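Local atomic coordinates of serine protease pet (Escherichia coli, PDB entry 4OM9), a protein that cleaves proteins as a secreted serine protease toxin of enteroaggregative Escherichia coli, probably with alpha-fodrin among its targets. Residues A67-V70 and A71-K75. Sequence-based numbering, arbitrary orientation.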
ATOM      1  N   ALA A  67     -23.863  22.336  15.674  1.00 30.95           N
ATOM      2  CA  ALA A  67     -22.836  23.020  14.919  1.00 30.55           C
ATOM      3  C   ALA A  67     -22.690  24.440  15.458  1.00 30.78           C
ATOM      4  O   ALA A  67     -23.592  24.982  16.110  1.00 31.31           O
ATOM      5  CB  ALA A  67     -23.171  23.048  13.458  1.00 30.59           C
ATOM      6  N   VAL A  68     -21.551  25.038  15.152  1.00 30.49           N
ATOM      7  CA  VAL A  68     -21.192  26.353  15.652  1.00 30.74           C
ATOM      8  C   VAL A  68     -20.740  27.222  14.492  1.00 30.81           C
ATOM      9  O   VAL A  68     -20.054  26.757  13.572  1.00 30.47           O
ATOM     10  CB  VAL A  68     -20.084  26.257  16.719  1.00 30.51           C
ATOM     11  CG1 VAL A  68     -19.547  27.608  17.044  1.00 34.19           C
ATOM     12  CG2 VAL A  68     -20.636  25.653  17.981  1.00 30.74           C
ATOM     13  N   THR A  69     -21.148  28.479  14.523  1.00 31.38           N
ATOM     14  CA  THR A  69     -20.782  29.413  13.490  1.00 31.70           C
ATOM     15  C   THR A  69     -20.801  30.855  14.053  1.00 32.36           C
ATOM     16  O   THR A  69     -20.560  31.086  15.235  1.00 32.36           O
ATOM     17  CB  THR A  69     -21.718  29.258  12.267  1.00 32.05           C
ATOM     18  OG1 THR A  69     -21.255  30.074  11.187  1.00 32.47           O
ATOM     19  CG2 THR A  69     -23.215  29.597  12.610  1.00 32.74           C
ATOM     20  N   VAL A  70     -21.059  31.828  13.205  1.00 33.04           N
ATOM     21  CA  VAL A  70     -21.137  33.178  13.691  1.00 33.82           C
ATOM     22  C   VAL A  70     -22.570  33.654  13.446  1.00 35.32           C
ATOM     23  O   VAL A  70     -23.269  33.065  12.606  1.00 34.74           O
ATOM     24  CB  VAL A  70     -20.053  34.046  13.016  1.00 34.13           C
ATOM     25  CG1 VAL A  70     -20.638  35.195  12.233  1.00 38.47           C
ATOM     26  CG2 VAL A  70     -19.047  34.471  14.048  1.00 33.97           C
ATOM     27  N   ALA A  71     -23.016  34.647  14.222  1.00 35.49           N
ATOM     28  CA  ALA A  71     -24.428  35.070  14.243  1.00 36.46           C
ATOM     29  C   ALA A  71     -24.851  35.842  13.000  1.00 43.86           C
ATOM     30  O   ALA A  71     -25.928  35.588  12.458  1.00 45.99           O
ATOM     31  CB  ALA A  71     -24.730  35.921  15.510  1.00 37.15           C
ATOM     32  N   HIS A  72     -24.018  36.779  12.545  1.00 51.65           N
ATOM     33  CA  HIS A  72     -24.399  37.612  11.404  1.00 58.69           C
ATOM     34  C   HIS A  72     -24.200  36.867  10.082  1.00 63.02           C
ATOM     35  O   HIS A  72     -24.264  37.462   9.004  1.00 69.03           O
ATOM     36  CB  HIS A  72     -23.632  38.949  11.412  1.00 64.08           C
ATOM     37  CG  HIS A  72     -22.219  38.867  10.910  1.00 61.72           C
ATOM     38  ND1 HIS A  72     -21.190  38.331  11.652  1.00 57.46           N
ATOM     39  CD2 HIS A  72     -21.661  39.306   9.755  1.00 59.53           C
ATOM     40  CE1 HIS A  72     -20.059  38.421  10.969  1.00 48.30           C
ATOM     41  NE2 HIS A  72     -20.320  39.008   9.817  1.00 60.16           N
ATOM     42  N   ASN A  73     -23.970  35.560  10.179  1.00 76.58           N
ATOM     43  CA  ASN A  73     -24.008  34.684   9.015  1.00 78.66           C
ATOM     44  C   ASN A  73     -25.448  34.310   8.673  1.00 81.49           C
ATOM     45  O   ASN A  73     -25.708  33.646   7.668  1.00 85.47           O
ATOM     46  CB  ASN A  73     -23.175  33.423   9.250  1.00 73.34           C
ATOM     47  CG  ASN A  73     -21.906  33.397   8.412  1.00 73.29           C
ATOM     48  OD1 ASN A  73     -21.524  34.404   7.813  1.00 74.56           O
ATOM     49  ND2 ASN A  73     -21.246  32.240   8.366  1.00 59.85           N
ATOM     50  N   ALA A  74     -26.380  34.732   9.523  1.00 84.86           N
ATOM     51  CA  ALA A  74     -27.797  34.558   9.247  1.00 89.89           C
ATOM     52  C   ALA A  74     -28.193  35.403   8.043  1.00 94.62           C
ATOM     53  O   ALA A  74     -28.959  34.961   7.186  1.00104.03           O
ATOM     54  CB  ALA A  74     -28.628  34.930  10.462  1.00 86.63           C
ATOM     55  N   LYS A  75     -27.655  36.618   7.984  1.00 75.60           N
ATOM     56  CA  LYS A  75     -27.902  37.538   6.874  1.00 80.59           C
ATOM     57  C   LYS A  75     -27.316  37.016   5.562  1.00 83.94           C
ATOM     58  O   LYS A  75     -27.883  37.222   4.486  1.00 84.12           O
ATOM     59  CB  LYS A  75     -27.319  38.917   7.185  1.00 80.97           C
ATOM     60  CG  LYS A  75     -27.657  39.435   8.575  1.00 81.66           C
ATOM     61  CD  LYS A  75     -27.133  40.851   8.790  1.00 86.84           C
ATOM     62  CE  LYS A  75     -25.633  40.936   8.552  1.00 84.90           C
ATOM     63  NZ  LYS A  75     -25.059  42.216   9.058  1.00 80.69           N
TER
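V70 meets the imidazole of H72 through one methyl, CG1, which approaches the ring obliquely from the strand side and lies 3.2 Å from ND1 and 3.5 Å from CE1. The short separation goes with an unusual valine torsion: at chi1 120° CG1 nearly eclipses the carbonyl carbon, so the exact placing of this methyl is doubtful. On the histidine, chi1 of 79° sets CG between the backbone N and carbonyl carbon, and the ring folds back along the chain although its CB starts off away from the strand. The junction at the end of strand 66-70 follows the chymotrypsin-like fold of clan PA. The V-A-H-N sequence, the bond from the backbone N of H72 to D101, and S208 touching the histidine side chain from within the GDSG motif of the clan are together consistent with H72, D101 and S208 forming the catalytic triad. The turn closes with A74 N on A71 O (3.1 Å), and the CB of N73 points back toward the strand, 3.4 Å from V70 O. The T69 and N73 side chains cross at a slant, OG1 lying 3.6 Å from ND2 without bonding to it. Each polar group is held by a different carbonyl: the threonine hydroxyl donates to A58 O, whereas ND2 of N73 donates to S208 O, tying the turn to the probable nucleophile's backbone.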